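Local coordinates for probable ABC transporter extracellular-binding protein YckB (PDB 2IEE), which probably serves as the extracellular solute-binding lipoprotein of a binding-protein-dependent ABC transport system in Bacillus subtilis, at residues Ser35-Asp40 with Asp44-Tyr49; Asp180-Thr185 with Gln243-Ala248; Gly29-Thr34 with Ala87-Asp92. One frame throughout, in Å; residues are numbered along the deposited sequence.

Contact 1. Residues Ser35-Asp40 with Asp44-Tyr49; sequences SYHDTD and DKLTGY
Tyr36 and Thr47 form a hydrogen-bonded antiparallel pair of a beta hairpin, their side chains alongside and pointing the same way. At CB of Tyr36 the first torsion (chi1 66°) places CG between the backbone N and the carbonyl carbon, laying the ring over its partner strand. Tyr36 CD1 lies 3.9 Å and Tyr36 CE1 3.5 Å from Gly48 CA. Tyr36 CZ sits 3.8 Å from Thr47 CG2, a methyl that covers one ring face towards the rim in a CH-pi contact. At the tip, Tyr36 OH lies 4.0 Å from Thr47 CG2 and packs against Phe244. Glycine suits position 48: its backbone angles are awkward for other residues, and a CB would collide with Ser35 N. Thr47 N gives Tyr36 O a nearly straight 2.7 Å bond, and Tyr36 N returns one of 3.1 Å to Thr47 O. On the other face of the sheet from Tyr36 and Thr47, Leu46 CD1 lies over the imidazole of His37, 4.0 Å from His37 NE2, whose polar partner is Glu69. Threonine fits at 47: its hydroxyl reaches Glu52, its methyl the ring. The hairpin leads into helix 49-60; Phe244 lies in helix 236-244, and Leu46 rests on strand 64-69.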
loop_
_atom_site.group_PDB
_atom_site.type_symbol
_atom_site.label_atom_id
_atom_site.label_comp_id
_atom_site.label_asym_id
_atom_site.label_seq_id
_atom_site.Cartn_x
_atom_site.Cartn_y
_atom_site.Cartn_z
ATOM N N SER A 35 5.832 5.158 0.475
ATOM C CA SER A 35 6.153 6.345 1.258
ATOM C C SER A 35 7.301 5.972 2.191
ATOM O O SER A 35 7.087 5.360 3.233
ATOM C CB SER A 35 4.943 6.807 2.072
ATOM O OG SER A 35 5.281 7.927 2.876
ATOM N N TYR A 36 8.518 6.329 1.804
ATOM C CA TYR A 36 9.691 6.007 2.609
ATOM C C TYR A 36 10.820 6.972 2.278
ATOM O O TYR A 36 10.659 7.854 1.443
ATOM C CB TYR A 36 10.157 4.572 2.321
ATOM C CG TYR A 36 10.670 4.383 0.910
ATOM C CD1 TYR A 36 9.795 4.328 -0.173
ATOM C CD2 TYR A 36 12.039 4.303 0.658
ATOM C CE1 TYR A 36 10.266 4.201 -1.475
ATOM C CE2 TYR A 36 12.526 4.178 -0.636
ATOM C CZ TYR A 36 11.639 4.128 -1.698
ATOM O OH TYR A 36 12.129 4.013 -2.974
ATOM N N HIS A 37 11.965 6.797 2.926
ATOM C CA HIS A 37 13.104 7.664 2.672
ATOM C C HIS A 37 14.178 6.921 1.876
ATOM O O HIS A 37 14.522 5.775 2.186
ATOM C CB HIS A 37 13.697 8.179 3.986
ATOM C CG HIS A 37 12.732 8.952 4.828
ATOM N ND1 HIS A 37 11.932 8.358 5.782
ATOM C CD2 HIS A 37 12.429 10.272 4.854
ATOM C CE1 HIS A 37 11.179 9.278 6.359
ATOM N NE2 HIS A 37 11.461 10.449 5.813
ATOM N N ASP A 38 14.702 7.594 0.856
ATOM C CA ASP A 38 15.733 7.037 -0.010
ATOM C C ASP A 38 17.107 7.061 0.661
ATOM O O ASP A 38 17.926 7.944 0.402
ATOM C CB ASP A 38 15.762 7.818 -1.328
ATOM C CG ASP A 38 16.799 7.287 -2.297
ATOM O OD1 ASP A 38 17.098 6.078 -2.241
ATOM O OD2 ASP A 38 17.306 8.072 -3.126
ATOM N N THR A 39 17.354 6.075 1.519
ATOM C CA THR A 39 18.618 5.979 2.237
ATOM C C THR A 39 19.729 5.342 1.413
ATOM O O THR A 39 20.907 5.522 1.723
ATOM C CB THR A 39 18.460 5.178 3.546
ATOM O OG1 THR A 39 17.870 3.905 3.260
ATOM C CG2 THR A 39 17.574 5.933 4.529
ATOM N N ASP A 40 19.364 4.600 0.372
ATOM C CA ASP A 40 20.366 3.956 -0.477
ATOM C C ASP A 40 21.249 4.977 -1.191
ATOM O O ASP A 40 22.435 4.741 -1.399
ATOM C CB ASP A 40 19.705 3.066 -1.538
ATOM C CG ASP A 40 18.955 1.888 -0.937
ATOM O OD1 ASP A 40 19.459 1.286 0.035
ATOM O OD2 ASP A 40 17.867 1.555 -1.455
ATOM N N ASP A 44 18.126 10.486 1.790
ATOM C CA ASP A 44 17.114 10.376 2.838
ATOM C C ASP A 44 15.874 11.155 2.423
ATOM O O ASP A 44 15.077 11.567 3.267
ATOM C CB ASP A 44 17.621 10.942 4.173
ATOM C CG ASP A 44 18.883 10.250 4.672
ATOM O OD1 ASP A 44 19.018 9.031 4.460
ATOM O OD2 ASP A 44 19.733 10.926 5.289
ATOM N N LYS A 45 15.719 11.364 1.121
ATOM C CA LYS A 45 14.579 12.110 0.604
ATOM C C LYS A 45 13.288 11.318 0.731
ATOM O O LYS A 45 13.254 10.122 0.440
ATOM C CB LYS A 45 14.802 12.466 -0.866
ATOM C CG LYS A 45 13.710 13.342 -1.465
ATOM C CD LYS A 45 13.979 13.633 -2.937
ATOM C CE LYS A 45 12.932 14.568 -3.520
ATOM N NZ LYS A 45 13.155 14.797 -4.972
ATOM N N LEU A 46 12.225 11.985 1.168
ATOM C CA LEU A 46 10.936 11.325 1.300
ATOM C C LEU A 46 10.479 11.042 -0.128
ATOM O O LEU A 46 10.383 11.944 -0.949
ATOM C CB LEU A 46 9.937 12.237 2.029
ATOM C CG LEU A 46 8.509 11.707 2.243
ATOM C CD1 LEU A 46 8.543 10.395 3.023
ATOM C CD2 LEU A 46 7.686 12.743 2.987
ATOM N N THR A 47 10.210 9.779 -0.430
ATOM C CA THR A 47 9.806 9.423 -1.778
ATOM C C THR A 47 8.849 8.237 -1.746
ATOM O O THR A 47 8.206 7.999 -0.731
ATOM C CB THR A 47 11.059 9.105 -2.638
ATOM O OG1 THR A 47 10.668 8.829 -3.986
ATOM C CG2 THR A 47 11.814 7.929 -2.070
ATOM N N GLY A 48 8.743 7.502 -2.849
ATOM C CA GLY A 48 7.832 6.367 -2.881
ATOM C C GLY A 48 6.691 6.594 -3.859
ATOM O O GLY A 48 6.358 7.740 -4.176
ATOM N N TYR A 49 6.078 5.512 -4.330
ATOM C CA TYR A 49 4.994 5.629 -5.295
ATOM C C TYR A 49 3.938 6.700 -4.987
ATOM O O TYR A 49 3.758 7.631 -5.766
ATOM C CB TYR A 49 4.299 4.278 -5.490
ATOM C CG TYR A 49 3.122 4.366 -6.434
ATOM C CD1 TYR A 49 3.306 4.661 -7.781
ATOM C CD2 TYR A 49 1.825 4.207 -5.967
ATOM C CE1 TYR A 49 2.222 4.803 -8.637
ATOM C CE2 TYR A 49 0.732 4.345 -6.813
ATOM C CZ TYR A 49 0.936 4.643 -8.142
ATOM O OH TYR A 49 -0.149 4.785 -8.971
#

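Contact 2. Residues Asp180-Thr185 with Gln243-Ala248; sequences DYYLQT and QFFNKA
Apolar contact between Tyr182 and the pair Phe245 and Ala248 makes up the direct touching here. Tyr182 CB lies 3.7 Å from Phe245 CD1, while the two rings lean together at 61° with centroids 5.8 Å apart, neither stacked nor edge-to-face. Each ring has CG anti to its carbonyl carbon (chi1 -71° for Tyr182), a torsion that sends both towards the junction. The methyl of Ala248 meets Tyr182, CB to CE1 at 3.9 Å; a side chain this small lets the turn come close to the ring. Polar linkage is by water: one molecule donates to Thr185 OG1 at 2.7 Å and to Phe245 O at 2.7 Å. Thr185 OG1 in turn donates a hydrogen bond to Tyr182 O, 2.6 Å away, so one hydroxyl is gripped twice and its rotation is set. Asp180 caps its helix through OD2 to Leu183 N at 3.1 Å, and a type I' turn from Phe245 to Ala248 closes with Ala248 N bonded to Phe245 O. The start of helix 181-190, following strand 176-180, meets the chain just beyond helix 236-244, with Val250 packing on Tyr182 and Phe245 and Ser110 of strand 108-116 touching Tyr182.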
loop_
_atom_site.group_PDB
_atom_site.type_symbol
_atom_site.label_atom_id
_atom_site.label_comp_id
_atom_site.label_asym_id
_atom_site.label_seq_id
_atom_site.Cartn_x
_atom_site.Cartn_y
_atom_site.Cartn_z
ATOM N N ASP A 180 0.320 -8.126 1.185
ATOM C CA ASP A 180 -0.169 -7.484 -0.036
ATOM C C ASP A 180 0.515 -8.112 -1.265
ATOM O O ASP A 180 1.708 -8.401 -1.234
ATOM C CB ASP A 180 0.147 -5.990 0.020
ATOM C CG ASP A 180 -0.132 -5.285 -1.285
ATOM O OD1 ASP A 180 -1.314 -4.995 -1.569
ATOM O OD2 ASP A 180 0.833 -5.031 -2.035
ATOM N N TYR A 181 -0.239 -8.310 -2.339
ATOM C CA TYR A 181 0.301 -8.912 -3.552
ATOM C C TYR A 181 1.562 -8.234 -4.061
ATOM O O TYR A 181 2.605 -8.867 -4.222
ATOM C CB TYR A 181 -0.741 -8.886 -4.662
ATOM C CG TYR A 181 -0.189 -9.282 -6.011
ATOM C CD1 TYR A 181 0.387 -10.536 -6.214
ATOM C CD2 TYR A 181 -0.269 -8.414 -7.092
ATOM C CE1 TYR A 181 0.864 -10.916 -7.472
ATOM C CE2 TYR A 181 0.204 -8.782 -8.349
ATOM C CZ TYR A 181 0.765 -10.030 -8.532
ATOM O OH TYR A 181 1.219 -10.382 -9.779
ATOM N N TYR A 182 1.457 -6.941 -4.334
ATOM C CA TYR A 182 2.594 -6.203 -4.848
ATOM C C TYR A 182 3.825 -6.246 -3.954
ATOM O O TYR A 182 4.940 -6.375 -4.458
ATOM C CB TYR A 182 2.174 -4.769 -5.160
ATOM C CG TYR A 182 1.271 -4.722 -6.366
ATOM C CD1 TYR A 182 1.736 -5.134 -7.618
ATOM C CD2 TYR A 182 -0.058 -4.313 -6.258
ATOM C CE1 TYR A 182 0.900 -5.145 -8.735
ATOM C CE2 TYR A 182 -0.902 -4.318 -7.371
ATOM C CZ TYR A 182 -0.419 -4.735 -8.605
ATOM O OH TYR A 182 -1.252 -4.752 -9.705
ATOM N N LEU A 183 3.636 -6.163 -2.638
ATOM C CA LEU A 183 4.778 -6.221 -1.728
ATOM C C LEU A 183 5.451 -7.571 -1.848
ATOM O O LEU A 183 6.671 -7.676 -1.716
ATOM C CB LEU A 183 4.350 -6.033 -0.278
ATOM C CG LEU A 183 3.763 -4.676 0.093
ATOM C CD1 LEU A 183 3.452 -4.676 1.589
ATOM C CD2 LEU A 183 4.752 -3.570 -0.263
ATOM N N GLN A 184 4.654 -8.606 -2.096
ATOM C CA GLN A 184 5.210 -9.944 -2.219
ATOM C C GLN A 184 5.907 -10.167 -3.563
ATOM O O GLN A 184 6.844 -10.951 -3.636
ATOM C CB GLN A 184 4.127 -11.008 -1.972
ATOM C CG GLN A 184 3.469 -10.869 -0.594
ATOM C CD GLN A 184 2.874 -12.165 -0.056
ATOM O OE1 GLN A 184 2.048 -12.808 -0.704
ATOM N NE2 GLN A 184 3.287 -12.542 1.145
ATOM N N THR A 185 5.467 -9.485 -4.620
ATOM C CA THR A 185 6.125 -9.651 -5.916
ATOM C C THR A 185 7.536 -9.080 -5.799
ATOM O O THR A 185 8.470 -9.547 -6.454
ATOM C CB THR A 185 5.412 -8.897 -7.048
ATOM O OG1 THR A 185 5.479 -7.490 -6.800
ATOM C CG2 THR A 185 3.957 -9.337 -7.154
ATOM N N GLN A 243 8.287 2.198 -11.702
ATOM C CA GLN A 243 9.521 2.595 -11.048
ATOM C C GLN A 243 9.622 2.064 -9.621
ATOM O O GLN A 243 10.677 1.597 -9.200
ATOM C CB GLN A 243 9.640 4.123 -11.027
ATOM C CG GLN A 243 10.741 4.625 -10.103
ATOM C CD GLN A 243 10.874 6.135 -10.091
ATOM O OE1 GLN A 243 11.766 6.684 -9.437
ATOM N NE2 GLN A 243 9.991 6.818 -10.816
ATOM N N PHE A 244 8.521 2.132 -8.880
ATOM C CA PHE A 244 8.510 1.691 -7.489
ATOM C C PHE A 244 8.067 0.264 -7.230
ATOM O O PHE A 244 8.375 -0.297 -6.178
ATOM C CB PHE A 244 7.661 2.658 -6.661
ATOM C CG PHE A 244 8.310 3.991 -6.478
ATOM C CD1 PHE A 244 9.354 4.148 -5.574
ATOM C CD2 PHE A 244 7.931 5.075 -7.258
ATOM C CE1 PHE A 244 10.012 5.364 -5.452
ATOM C CE2 PHE A 244 8.585 6.293 -7.144
ATOM C CZ PHE A 244 9.629 6.435 -6.237
ATOM N N PHE A 245 7.354 -0.326 -8.181
ATOM C CA PHE A 245 6.881 -1.693 -8.026
ATOM C C PHE A 245 7.469 -2.673 -9.051
ATOM O O PHE A 245 6.782 -3.566 -9.543
ATOM C CB PHE A 245 5.349 -1.705 -8.082
ATOM C CG PHE A 245 4.694 -1.152 -6.844
ATOM C CD1 PHE A 245 4.569 -1.934 -5.697
ATOM C CD2 PHE A 245 4.209 0.157 -6.818
ATOM C CE1 PHE A 245 3.968 -1.419 -4.536
ATOM C CE2 PHE A 245 3.609 0.682 -5.670
ATOM C CZ PHE A 245 3.488 -0.114 -4.524
ATOM N N ASN A 246 8.749 -2.487 -9.361
ATOM C CA ASN A 246 9.488 -3.343 -10.290
ATOM C C ASN A 246 8.776 -3.713 -11.597
ATOM O O ASN A 246 8.604 -4.896 -11.919
ATOM C CB ASN A 246 9.945 -4.614 -9.555
ATOM C CG ASN A 246 11.041 -5.363 -10.299
ATOM O OD1 ASN A 246 11.956 -4.763 -10.854
ATOM N ND2 ASN A 246 10.957 -6.684 -10.296
ATOM N N LYS A 247 8.373 -2.681 -12.336
ATOM C CA LYS A 247 7.706 -2.801 -13.638
ATOM C C LYS A 247 6.215 -3.150 -13.614
ATOM O O LYS A 247 5.567 -3.209 -14.662
ATOM C CB LYS A 247 8.459 -3.793 -14.528
ATOM C CG LYS A 247 9.972 -3.553 -14.615
ATOM C CD LYS A 247 10.322 -2.104 -14.959
ATOM C CE LYS A 247 11.831 -1.899 -15.096
ATOM N NZ LYS A 247 12.582 -2.395 -13.903
ATOM N N ALA A 248 5.664 -3.372 -12.426
ATOM C CA ALA A 248 4.242 -3.674 -12.319
ATOM C C ALA A 248 3.489 -2.344 -12.317
ATOM O O ALA A 248 4.048 -1.312 -11.935
ATOM C CB ALA A 248 3.966 -4.433 -11.044
HETATM O O HOH W 1 6.361 -6.180 -9.014
#

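Contact 3. Residues Gly29-Thr34 with Ala87-Asp92; sequences GTLYPT and AANDID
Asn89 presents its flat amide to Leu31, the two side chains crossing at about a right angle, with Leu31 CD1 3.7 Å from Asn89 CG. A second flat group, the Tyr32 ring, has Pro33 CB over the centre of one face, an arrangement that goes with the cis peptide between them, and Tyr36 meets it edge-to-face. Leu31 CG is anti to the carbonyl carbon (chi1 -59°), which carries CD1 across to the 87-92 loop. Leu31 CD1 also touches Asp90 CB at 3.9 Å; leucine is long enough to place a single methyl, CD1, against both Asn89 and Asp90. An alanine in place of Asn89 removes the amide, and the methyl of Leu31 would probably be left without its support, with a gap between the two loops. A water supplies the polar link, accepting from Thr34 OG1 at 2.8 Å and donating to Asp90 OD1 at 2.9 Å. Thr34 OG1 also accepts from Glu50 N, and Asp90 OD1 forms a salt bridge with Lys108. The two loops follow neighbouring parallel strands, 22-27 and 86-87; helix 49-60 borders Thr34, helix 75-81 adjoins Asn89, and strand 197-214 meets Asp90.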
loop_
_atom_site.group_PDB
_atom_site.type_symbol
_atom_site.label_atom_id
_atom_site.label_comp_id
_atom_site.label_asym_id
_atom_site.label_seq_id
_atom_site.Cartn_x
_atom_site.Cartn_y
_atom_site.Cartn_z
ATOM N N GLY A 29 6.121 7.733 5.791
ATOM C CA GLY A 29 7.511 7.586 5.410
ATOM C C GLY A 29 8.056 6.269 5.938
ATOM O O GLY A 29 9.269 6.053 5.966
ATOM N N THR A 30 7.160 5.381 6.359
ATOM C CA THR A 30 7.573 4.079 6.882
ATOM C C THR A 30 6.907 2.926 6.129
ATOM O O THR A 30 6.796 1.821 6.657
ATOM C CB THR A 30 7.228 3.941 8.387
ATOM O OG1 THR A 30 5.814 4.075 8.571
ATOM C CG2 THR A 30 7.938 5.015 9.203
ATOM N N LEU A 31 6.472 3.188 4.899
ATOM C CA LEU A 31 5.801 2.177 4.081
ATOM C C LEU A 31 6.453 1.962 2.715
ATOM O O LEU A 31 5.928 2.404 1.689
ATOM C CB LEU A 31 4.331 2.562 3.871
ATOM C CG LEU A 31 3.451 2.744 5.113
ATOM C CD1 LEU A 31 2.081 3.265 4.697
ATOM C CD2 LEU A 31 3.326 1.421 5.855
ATOM N N TYR A 32 7.593 1.282 2.695
ATOM C CA TYR A 32 8.271 1.010 1.436
ATOM C C TYR A 32 7.335 0.126 0.606
ATOM O O TYR A 32 6.711 -0.782 1.139
ATOM C CB TYR A 32 9.579 0.277 1.705
ATOM C CG TYR A 32 10.286 -0.183 0.457
ATOM C CD1 TYR A 32 10.996 0.714 -0.341
ATOM C CD2 TYR A 32 10.224 -1.516 0.060
ATOM C CE1 TYR A 32 11.630 0.286 -1.511
ATOM C CE2 TYR A 32 10.845 -1.950 -1.099
ATOM C CZ TYR A 32 11.544 -1.048 -1.881
ATOM O OH TYR A 32 12.131 -1.487 -3.042
ATOM N N PRO A 33 7.227 0.377 -0.708
ATOM C CA PRO A 33 7.880 1.400 -1.527
ATOM C C PRO A 33 6.929 2.541 -1.925
ATOM O O PRO A 33 7.081 3.132 -2.997
ATOM C CB PRO A 33 8.308 0.601 -2.743
ATOM C CG PRO A 33 7.049 -0.217 -2.982
ATOM C CD PRO A 33 6.641 -0.664 -1.573
ATOM N N THR A 34 5.956 2.854 -1.082
ATOM C CA THR A 34 5.009 3.903 -1.436
ATOM C C THR A 34 5.254 5.234 -0.718
ATOM O O THR A 34 4.913 6.300 -1.230
ATOM C CB THR A 34 3.566 3.426 -1.186
ATOM O OG1 THR A 34 2.663 4.242 -1.940
ATOM C CG2 THR A 34 3.217 3.518 0.292
ATOM N N ALA A 87 -4.105 13.609 3.495
ATOM C CA ALA A 87 -3.276 12.538 4.030
ATOM C C ALA A 87 -3.081 11.489 2.935
ATOM O O ALA A 87 -4.046 11.053 2.299
ATOM C CB ALA A 87 -3.946 11.915 5.244
ATOM N N ALA A 88 -1.829 11.109 2.709
ATOM C CA ALA A 88 -1.485 10.113 1.696
ATOM C C ALA A 88 -0.651 9.051 2.394
ATOM O O ALA A 88 0.547 9.228 2.606
ATOM C CB ALA A 88 -0.682 10.759 0.574
ATOM N N ASN A 89 -1.279 7.942 2.753
ATOM C CA ASN A 89 -0.554 6.909 3.464
ATOM C C ASN A 89 -1.153 5.530 3.250
ATOM O O ASN A 89 -1.505 4.853 4.212
ATOM C CB ASN A 89 -0.544 7.241 4.962
ATOM C CG ASN A 89 0.532 6.481 5.725
ATOM O OD1 ASN A 89 0.305 6.024 6.845
ATOM N ND2 ASN A 89 1.715 6.360 5.124
ATOM N N ASP A 90 -1.289 5.125 1.992
ATOM C CA ASP A 90 -1.815 3.805 1.673
ATOM C C ASP A 90 -3.149 3.544 2.387
ATOM O O ASP A 90 -3.414 2.433 2.846
ATOM C CB ASP A 90 -0.774 2.757 2.086
ATOM C CG ASP A 90 -0.887 1.472 1.295
ATOM O OD1 ASP A 90 -0.928 1.540 0.044
ATOM O OD2 ASP A 90 -0.918 0.394 1.923
ATOM N N ILE A 91 -3.991 4.569 2.467
ATOM C CA ILE A 91 -5.274 4.445 3.140
ATOM C C ILE A 91 -6.353 3.889 2.214
ATOM O O ILE A 91 -6.637 4.457 1.161
ATOM C CB ILE A 91 -5.714 5.807 3.693
ATOM C CG1 ILE A 91 -4.600 6.372 4.578
ATOM C CG2 ILE A 91 -6.996 5.658 4.489
ATOM C CD1 ILE A 91 -4.831 7.786 5.046
ATOM N N ASP A 92 -6.955 2.774 2.620
ATOM C CA ASP A 92 -7.981 2.141 1.806
ATOM C C ASP A 92 -9.250 2.970 1.716
ATOM O O ASP A 92 -9.612 3.702 2.643
ATOM C CB ASP A 92 -8.352 0.754 2.354
ATOM C CG ASP A 92 -7.161 -0.187 2.448
ATOM O OD1 ASP A 92 -6.294 -0.161 1.549
ATOM O OD2 ASP A 92 -7.101 -0.970 3.422
HETATM O O HOH W 2 -0.033 3.955 -1.301
#

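Contact 2 is the buried one of the three; contacts 1 and 3 are only partly buried, the first reaching solvent at its turn. Their chemistry follows suit. The hairpin of contact 1 relies on direct backbone bonds, whereas distant pieces of chain are joined in contact 2 by apolar side chains and in contact 3 by a methyl laid on an amide and an aspartate CB, each with one bridging water. Contacts 1 and 3 share a continuous run, 29-40, and are tied by Tyr49 N to Pro33 O, 2.9 Å. Phe244 packs against the hairpin at Tyr36, Thr47 and Gly48, while Phe245 meets Pro33 of contact 3. Leu183 also reaches Pro33, so that proline is common ground.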